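Local coordinates for protein trichothecene 3-O-acetyltransferase (Gibberella zeae, PDB 2RKV) that transfers an acetyl group from acetyl-coenzyme A to the 3-hydroxyl of trichothecene mycotoxins such as T-2, as a member of the BAHD acyltransferase superfamily, at residues T287-A292 and T313-T318; T373-S378 and S410-M415. One frame throughout, in Å; residues are numbered along the deposited sequence.

Contact 1. Residues T287-A292 and T313-T318; sequences TEFCRA and TYHNST. With COA (coenzyme A), chain B.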
loop_
_atom_site.group_PDB
_atom_site.type_symbol
_atom_site.label_atom_id
_atom_site.label_comp_id
_atom_site.label_asym_id
_atom_site.label_seq_id
_atom_site.Cartn_x
_atom_site.Cartn_y
_atom_site.Cartn_z
ATOM N N THR A 287 -17.817 -13.098 -7.162
ATOM C CA THR A 287 -16.608 -12.670 -6.461
ATOM C C THR A 287 -15.784 -11.780 -7.376
ATOM O O THR A 287 -15.583 -12.093 -8.557
ATOM C CB THR A 287 -15.759 -13.853 -5.910
ATOM O OG1 THR A 287 -14.575 -13.344 -5.269
ATOM C CG2 THR A 287 -15.346 -14.836 -6.999
ATOM N N GLU A 288 -15.322 -10.657 -6.826
ATOM C CA GLU A 288 -14.486 -9.733 -7.582
ATOM C C GLU A 288 -13.123 -9.585 -6.917
ATOM O O GLU A 288 -13.043 -9.323 -5.721
ATOM C CB GLU A 288 -15.155 -8.369 -7.708
ATOM C CG GLU A 288 -14.417 -7.413 -8.651
ATOM C CD GLU A 288 -15.096 -6.067 -8.753
ATOM O OE1 GLU A 288 -15.334 -5.442 -7.698
ATOM O OE2 GLU A 288 -15.379 -5.622 -9.886
ATOM N N PHE A 289 -12.065 -9.797 -7.693
ATOM C CA PHE A 289 -10.699 -9.502 -7.238
ATOM C C PHE A 289 -10.355 -8.098 -7.731
ATOM O O PHE A 289 -10.481 -7.812 -8.930
ATOM C CB PHE A 289 -9.706 -10.512 -7.829
ATOM C CG PHE A 289 -8.357 -10.532 -7.148
ATOM C CD1 PHE A 289 -8.061 -11.510 -6.209
ATOM C CD2 PHE A 289 -7.370 -9.584 -7.462
ATOM C CE1 PHE A 289 -6.801 -11.562 -5.585
ATOM C CE2 PHE A 289 -6.106 -9.623 -6.827
ATOM C CZ PHE A 289 -5.829 -10.607 -5.894
ATOM N N CYS A 290 -9.928 -7.229 -6.808
ATOM C CA CYS A 290 -9.501 -5.878 -7.160
ATOM C C CYS A 290 -8.010 -5.813 -6.859
ATOM O O CYS A 290 -7.612 -5.958 -5.696
ATOM C CB CYS A 290 -10.237 -4.840 -6.304
ATOM S SG CYS A 290 -12.061 -4.941 -6.363
ATOM N N ARG A 291 -7.197 -5.615 -7.894
ATOM C CA ARG A 291 -5.732 -5.647 -7.738
ATOM C C ARG A 291 -5.110 -4.274 -8.001
ATOM O O ARG A 291 -5.307 -3.707 -9.066
ATOM C CB ARG A 291 -5.122 -6.673 -8.703
ATOM C CG ARG A 291 -3.668 -7.002 -8.426
ATOM C CD ARG A 291 -3.041 -7.728 -9.616
ATOM N NE ARG A 291 -1.808 -8.440 -9.279
ATOM C CZ ARG A 291 -1.164 -9.235 -10.136
ATOM N NH1 ARG A 291 -1.653 -9.393 -11.363
ATOM N NH2 ARG A 291 -0.050 -9.862 -9.773
ATOM N N ALA A 292 -4.365 -3.746 -7.025
ATOM C CA ALA A 292 -3.675 -2.464 -7.217
ATOM C C ALA A 292 -2.539 -2.624 -8.224
ATOM O O ALA A 292 -1.760 -3.588 -8.159
ATOM C CB ALA A 292 -3.141 -1.925 -5.896
ATOM N N THR A 313 -6.945 -3.379 -11.348
ATOM C CA THR A 313 -7.550 -4.256 -12.347
ATOM C C THR A 313 -8.658 -5.022 -11.615
ATOM O O THR A 313 -8.555 -5.302 -10.414
ATOM C CB THR A 313 -6.544 -5.210 -13.042
ATOM O OG1 THR A 313 -5.909 -6.048 -12.072
ATOM C CG2 THR A 313 -5.489 -4.423 -13.831
ATOM N N TYR A 314 -9.729 -5.338 -12.341
ATOM C CA TYR A 314 -10.907 -5.979 -11.756
ATOM C C TYR A 314 -11.163 -7.293 -12.459
ATOM O O TYR A 314 -11.056 -7.380 -13.685
ATOM C CB TYR A 314 -12.142 -5.074 -11.867
ATOM C CG TYR A 314 -11.914 -3.728 -11.208
ATOM C CD1 TYR A 314 -11.495 -2.631 -11.957
ATOM C CD2 TYR A 314 -12.070 -3.572 -9.828
ATOM C CE1 TYR A 314 -11.237 -1.399 -11.349
ATOM C CE2 TYR A 314 -11.825 -2.346 -9.214
ATOM C CZ TYR A 314 -11.403 -1.272 -9.975
ATOM O OH TYR A 314 -11.162 -0.057 -9.366
ATOM N N HIS A 315 -11.510 -8.301 -11.669
ATOM C CA HIS A 315 -11.660 -9.670 -12.159
ATOM C C HIS A 315 -12.895 -10.267 -11.511
ATOM O O HIS A 315 -12.939 -10.451 -10.298
ATOM C CB HIS A 315 -10.399 -10.478 -11.841
ATOM C CG HIS A 315 -9.136 -9.794 -12.265
ATOM N ND1 HIS A 315 -8.513 -8.832 -11.495
ATOM C CD2 HIS A 315 -8.405 -9.901 -13.398
ATOM C CE1 HIS A 315 -7.437 -8.394 -12.130
ATOM N NE2 HIS A 315 -7.353 -9.019 -13.290
ATOM N N ASN A 316 -13.908 -10.532 -12.331
ATOM C CA ASN A 316 -15.200 -10.991 -11.834
ATOM C C ASN A 316 -15.471 -12.434 -12.222
ATOM O O ASN A 316 -15.286 -12.828 -13.377
ATOM C CB ASN A 316 -16.313 -10.067 -12.323
ATOM C CG ASN A 316 -16.243 -8.701 -11.676
ATOM O OD1 ASN A 316 -16.759 -8.501 -10.584
ATOM N ND2 ASN A 316 -15.580 -7.763 -12.339
ATOM N N SER A 317 -15.895 -13.218 -11.239
ATOM C CA SER A 317 -16.194 -14.636 -11.437
ATOM C C SER A 317 -17.188 -15.056 -10.359
ATOM O O SER A 317 -17.943 -14.215 -9.851
ATOM C CB SER A 317 -14.899 -15.465 -11.379
ATOM O OG SER A 317 -15.110 -16.833 -11.736
ATOM N N THR A 318 -17.218 -16.349 -10.034
ATOM C CA THR A 318 -18.008 -16.835 -8.904
ATOM C C THR A 318 -17.118 -17.593 -7.935
ATOM O O THR A 318 -16.086 -18.150 -8.320
ATOM C CB THR A 318 -19.193 -17.747 -9.338
ATOM O OG1 THR A 318 -18.687 -18.930 -9.972
ATOM C CG2 THR A 318 -20.156 -17.006 -10.283
HETATM N N1A COA B . 8.779 -14.874 -20.091
HETATM C C2A COA B . 8.494 -15.328 -18.820
HETATM N N3A COA B . 8.247 -14.433 -17.798
HETATM C C4A COA B . 8.286 -13.100 -18.061
HETATM C C5A COA B . 8.568 -12.622 -19.342
HETATM C C6A COA B . 8.821 -13.522 -20.374
HETATM N N6A COA B . 9.348 -13.087 -21.523
HETATM N N7A COA B . 8.534 -11.266 -19.304
HETATM C C8A COA B . 8.241 -10.879 -18.039
HETATM N N9A COA B . 8.085 -12.004 -17.263
HETATM C C1B COA B . 7.810 -12.055 -15.820
HETATM C C2B COA B . 9.050 -11.641 -15.056
HETATM O O2B COA B . 9.967 -12.692 -14.964
HETATM C C3B COA B . 8.445 -11.264 -13.725
HETATM O O3B COA B . 8.069 -12.426 -13.050
HETATM P P3B COA B . 8.816 -12.884 -11.723
HETATM O O7A COA B . 8.729 -11.751 -10.723
HETATM O O8A COA B . 10.240 -13.174 -12.122
HETATM O O9A COA B . 8.140 -14.131 -11.223
HETATM C C4B COA B . 7.124 -10.662 -14.115
HETATM O O4B COA B . 6.815 -11.127 -15.423
HETATM C C5B COA B . 7.183 -9.156 -14.063
HETATM O O5B COA B . 5.838 -8.834 -14.208
HETATM P P1A COA B . 5.286 -7.407 -13.773
HETATM O O1A COA B . 6.252 -6.306 -14.205
HETATM O O2A COA B . 3.887 -7.243 -14.320
HETATM O O3A COA B . 5.382 -7.364 -12.179
HETATM P P2A COA B . 4.743 -8.385 -11.135
HETATM O O4A COA B . 5.825 -8.779 -10.157
HETATM O O5A COA B . 4.005 -9.523 -11.782
HETATM O O6A COA B . 3.674 -7.470 -10.388
HETATM C CBP COA B . 1.935 -5.859 -10.243
HETATM C CCP COA B . 2.472 -7.063 -11.015
HETATM C CDP COA B . 1.671 -6.266 -8.792
HETATM C CEP COA B . 0.603 -5.426 -10.852
HETATM C CAP COA B . 2.995 -4.751 -10.334
HETATM O OAP COA B . 3.228 -4.378 -11.678
HETATM C C9P COA B . 2.590 -3.523 -9.587
HETATM O O9P COA B . 1.848 -2.542 -10.253
HETATM N N8P COA B . 2.980 -3.464 -8.321
HETATM C C7P COA B . 2.634 -2.371 -7.448
HETATM C C6P COA B . 1.196 -2.506 -6.969
HETATM C C5P COA B . 0.952 -1.351 -6.045
HETATM O O5P COA B . 1.270 -0.196 -6.399
HETATM N N4P COA B . 0.405 -1.646 -4.873
HETATM O O HOH W 1 -3.805 -7.926 -12.759
#

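Contact 2. Residues T373-S378 and S410-M415; sequences TSVMLS and SLMYFM. With ZBA (12,13-Epoxytrichothec-9-ene-3,4,8,15-tetrol-4,15-diacetate-8-isovalerate), chain D.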
loop_
_atom_site.group_PDB
_atom_site.type_symbol
_atom_site.label_atom_id
_atom_site.label_comp_id
_atom_site.label_asym_id
_atom_site.label_seq_id
_atom_site.Cartn_x
_atom_site.Cartn_y
_atom_site.Cartn_z
ATOM N N THR A 373 -17.304 -11.171 -0.282
ATOM C CA THR A 373 -16.870 -12.078 -1.347
ATOM C C THR A 373 -15.687 -11.586 -2.179
ATOM O O THR A 373 -15.146 -12.349 -2.985
ATOM C CB THR A 373 -18.017 -12.355 -2.337
ATOM O OG1 THR A 373 -18.549 -11.114 -2.807
ATOM C CG2 THR A 373 -19.126 -13.166 -1.671
ATOM N N SER A 374 -15.305 -10.326 -1.991
ATOM C CA SER A 374 -14.228 -9.720 -2.771
ATOM C C SER A 374 -12.840 -10.017 -2.202
ATOM O O SER A 374 -12.689 -10.582 -1.118
ATOM C CB SER A 374 -14.419 -8.199 -2.886
ATOM O OG SER A 374 -15.590 -7.869 -3.631
ATOM N N VAL A 375 -11.824 -9.644 -2.976
ATOM C CA VAL A 375 -10.460 -9.524 -2.474
ATOM C C VAL A 375 -9.969 -8.176 -2.967
ATOM O O VAL A 375 -10.088 -7.877 -4.147
ATOM C CB VAL A 375 -9.537 -10.640 -3.007
ATOM C CG1 VAL A 375 -8.067 -10.331 -2.669
ATOM C CG2 VAL A 375 -9.950 -11.999 -2.450
ATOM N N MET A 376 -9.451 -7.350 -2.059
ATOM C CA MET A 376 -8.874 -6.062 -2.449
ATOM C C MET A 376 -7.408 -6.093 -2.040
ATOM O O MET A 376 -7.095 -5.934 -0.863
ATOM C CB MET A 376 -9.604 -4.903 -1.764
ATOM C CG MET A 376 -11.124 -4.886 -2.001
ATOM S SD MET A 376 -12.031 -3.758 -0.920
ATOM C CE MET A 376 -11.799 -4.538 0.683
ATOM N N LEU A 377 -6.524 -6.323 -3.007
ATOM C CA LEU A 377 -5.109 -6.572 -2.718
ATOM C C LEU A 377 -4.185 -5.516 -3.312
ATOM O O LEU A 377 -4.323 -5.146 -4.480
ATOM C CB LEU A 377 -4.685 -7.960 -3.226
ATOM C CG LEU A 377 -3.167 -8.202 -3.288
ATOM C CD1 LEU A 377 -2.597 -8.460 -1.899
ATOM C CD2 LEU A 377 -2.805 -9.326 -4.233
ATOM N N SER A 378 -3.239 -5.045 -2.497
ATOM C CA SER A 378 -2.160 -4.193 -2.996
ATOM C C SER A 378 -0.810 -4.800 -2.682
ATOM O O SER A 378 -0.455 -4.983 -1.516
ATOM C CB SER A 378 -2.239 -2.777 -2.428
ATOM O OG SER A 378 -1.189 -1.975 -2.960
ATOM N N SER A 410 -11.511 -8.262 3.745
ATOM C CA SER A 410 -11.060 -8.578 2.383
ATOM C C SER A 410 -9.922 -7.694 1.852
ATOM O O SER A 410 -9.443 -7.891 0.724
ATOM C CB SER A 410 -12.236 -8.611 1.402
ATOM O OG SER A 410 -13.140 -9.635 1.787
ATOM N N LEU A 411 -9.500 -6.726 2.663
ATOM C CA LEU A 411 -8.320 -5.926 2.329
ATOM C C LEU A 411 -7.053 -6.745 2.569
ATOM O O LEU A 411 -6.924 -7.434 3.590
ATOM C CB LEU A 411 -8.285 -4.639 3.160
ATOM C CG LEU A 411 -7.172 -3.629 2.865
ATOM C CD1 LEU A 411 -7.208 -3.162 1.410
ATOM C CD2 LEU A 411 -7.316 -2.446 3.828
ATOM N N MET A 412 -6.101 -6.665 1.634
ATOM C CA MET A 412 -4.880 -7.453 1.744
ATOM C C MET A 412 -3.682 -6.709 1.175
ATOM O O MET A 412 -3.834 -5.895 0.266
ATOM C CB MET A 412 -5.025 -8.789 1.014
ATOM C CG MET A 412 -6.245 -9.578 1.407
ATOM S SD MET A 412 -6.327 -11.128 0.497
ATOM C CE MET A 412 -7.890 -11.733 1.140
ATOM N N TYR A 413 -2.504 -6.992 1.732
ATOM C CA TYR A 413 -1.233 -6.455 1.228
ATOM C C TYR A 413 -0.174 -7.539 1.080
ATOM O O TYR A 413 -0.173 -8.529 1.825
ATOM C CB TYR A 413 -0.674 -5.384 2.178
ATOM C CG TYR A 413 -1.598 -4.208 2.358
ATOM C CD1 TYR A 413 -2.492 -4.153 3.429
ATOM C CD2 TYR A 413 -1.592 -3.153 1.446
ATOM C CE1 TYR A 413 -3.367 -3.071 3.584
ATOM C CE2 TYR A 413 -2.458 -2.071 1.592
ATOM C CZ TYR A 413 -3.340 -2.034 2.668
ATOM O OH TYR A 413 -4.199 -0.958 2.800
ATOM N N PHE A 414 0.731 -7.352 0.118
ATOM C CA PHE A 414 2.014 -8.061 0.150
ATOM C C PHE A 414 3.065 -7.067 0.627
ATOM O O PHE A 414 3.139 -5.941 0.121
ATOM C CB PHE A 414 2.455 -8.582 -1.224
ATOM C CG PHE A 414 1.535 -9.618 -1.837
ATOM C CD1 PHE A 414 0.583 -10.286 -1.077
ATOM C CD2 PHE A 414 1.653 -9.930 -3.191
ATOM C CE1 PHE A 414 -0.245 -11.251 -1.661
ATOM C CE2 PHE A 414 0.816 -10.884 -3.784
ATOM C CZ PHE A 414 -0.135 -11.537 -3.012
ATOM N N MET A 415 3.878 -7.487 1.589
ATOM C CA MET A 415 5.001 -6.666 2.044
ATOM C C MET A 415 6.092 -6.601 0.979
ATOM O O MET A 415 6.104 -7.415 0.050
ATOM C CB MET A 415 5.578 -7.248 3.338
ATOM C CG MET A 415 4.585 -7.290 4.515
ATOM S SD MET A 415 3.874 -5.665 4.906
ATOM C CE MET A 415 2.305 -5.739 4.044
HETATM O O18 ZBA D . -10.497 0.137 1.826
HETATM C C44 ZBA D . -10.215 1.249 2.013
HETATM C C45 ZBA D . -11.146 2.338 2.407
HETATM C C46 ZBA D . -11.007 2.684 3.816
HETATM C C48 ZBA D . -11.270 1.538 4.647
HETATM C C47 ZBA D . -11.959 3.696 4.376
HETATM O O17 ZBA D . -8.948 1.666 1.921
HETATM C C31 ZBA D . -7.864 0.736 1.772
HETATM C C30 ZBA D . -7.639 0.362 0.345
HETATM C C32 ZBA D . -6.704 1.372 2.442
HETATM C C39 ZBA D . -6.896 1.607 3.923
HETATM C C33 ZBA D . -5.642 1.721 1.784
HETATM C C34 ZBA D . -5.444 1.508 0.332
HETATM O O10 ZBA D . -4.655 0.305 0.246
HETATM C C29 ZBA D . -6.747 1.304 -0.464
HETATM C C38 ZBA D . -7.434 2.657 -0.609
HETATM O O12 ZBA D . -8.837 2.489 -0.747
HETATM C C40 ZBA D . -9.549 3.256 -1.556
HETATM C C41 ZBA D . -11.009 2.874 -1.485
HETATM O O13 ZBA D . -9.161 4.075 -2.241
HETATM C C28 ZBA D . -6.396 0.717 -1.895
HETATM C C37 ZBA D . -7.604 0.618 -2.847
HETATM C C35 ZBA D . -5.702 -0.619 -1.662
HETATM C C25 ZBA D . -4.423 -0.202 -1.035
HETATM C C36 ZBA D . -6.234 -1.949 -1.762
HETATM O O11 ZBA D . -5.539 -1.399 -2.855
HETATM C C27 ZBA D . -5.199 1.513 -2.515
HETATM C C26 ZBA D . -3.942 0.841 -1.993
HETATM O O16 ZBA D . -3.041 1.738 -1.407
HETATM O O14 ZBA D . -5.266 1.277 -3.924
HETATM C C42 ZBA D . -4.813 2.079 -4.880
HETATM O O15 ZBA D . -4.904 1.814 -6.034
HETATM C C43 ZBA D . -4.170 3.243 -4.329
#

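Contact 1. Residues T287-A292 and T313-T318
An antiparallel strand pair at the margin of the mixed sheet of this BAHD acyltransferase joins 287-292 to 313-318, part of one of the sheet's two outermost strands. Thr-287/Ser-317, Phe-289/His-315 and Arg-291/Thr-313 are hydrogen-bonded pairs; Arg-291 N, for instance, meets Thr-313 O at 2.9 Å and 171°. Glu-288/Asn-316 and Cys-290/Tyr-314 are the non-hydrogen-bonded pairs between them. On their face, Glu-288 and Asn-316 lie side by side, and Asn-316 ND2 reaches the anti side of Glu-288 OE2 at 3.3 Å. An amide suits this position because it offers the carboxylate an N-H without adding charge, beside a Glu-288 whose OE1 already lies close to Asp-368. Next to it, Cys-290 SG sits at the edge of the Tyr-314 ring, 3.7 Å from CD2, placed there by a chi1 of -55°. Tyr-314 OH is hydrogen-bonded to Leu-365 O. The opposite face packs on helix 327-335: Phe-289 and His-315 meet through their CB atoms at 4.1 Å and both touch Leu-334. Arg-291 extends from CG to NE toward the cofactor pocket, its guanidinium held by salt bridges to Asp-262 and Asp-263. Coenzyme A CEP lies 4.2 Å above the guanidinium plane, offset toward the rim, and at the edge a water bridges Arg-291 NH1, at 3.0 Å, to Thr-313 OG1.

Contact 2. Residues T373-S378 and S410-M415
Two parallel neighbours in the middle of the mixed sheet, 375-378 and 411-414, form a fully buried contact whose one face lines the trichothecene site. Four backbone bonds tie them, from Met-376 N to Ser-410 O (2.8 Å, 173°) to Phe-414 N with Ser-378 O; Met-376 and Ser-378 each give N and O to the other strand, the usual parallel ladder. Ahead of the ladder Ser-410 OG is bonded to Pro-371 O and Arg-277, a small polar group suited to a buried loop. The face bearing Leu-377 and Met-412 is apolar and turns to helix 261-277. Here Leu-377 CD1 stands over the Phe-414 ring in a CH-pi contact, 4.0 Å from its centroid, the two side chains crossing nearly at right angles. The unbranched, extended Met-412 brings SD to within 3.7 Å of Val-375 CG1. On the other face Met-376 bends at chi3 (-67°), which carries CE back to 3.7 Å from Leu-411 N. Leu-411 offers apolar methyls to the toxin, CD1 lying 3.5 Å from C36, while the small Ser-378 lets the ligand come close to the strand, CB being 3.6 Å from O11. Tyr-413 adds a polar hold beside that of His-156: its OH donates to toxin O10 at 2.9 Å.

How the contacts relate
Both contacts belong to one mixed sheet, in which 287-292 and 373-378 are adjacent, so contact 1 continues directly into contact 2: Cys-290 N is hydrogen-bonded to Val-375 O at 2.7 Å, and Thr-287 OG1 to Thr-373 O at 2.6 Å. Contact 1 is mostly buried but takes in one of the sheet's outermost strands and an exposed residue; contact 2 is buried throughout and nearer the centre of the chain. Their chemistry follows: charged and polar side chains mix with aromatics in the antiparallel pair, whereas the parallel pair packs mainly leucine, methionine and phenylalanine. Arg-291 and Ala-292 serve the coenzyme A pocket; Leu-411 and Tyr-413 serve the toxin; Ala-292 and Ser-378 border both ligands.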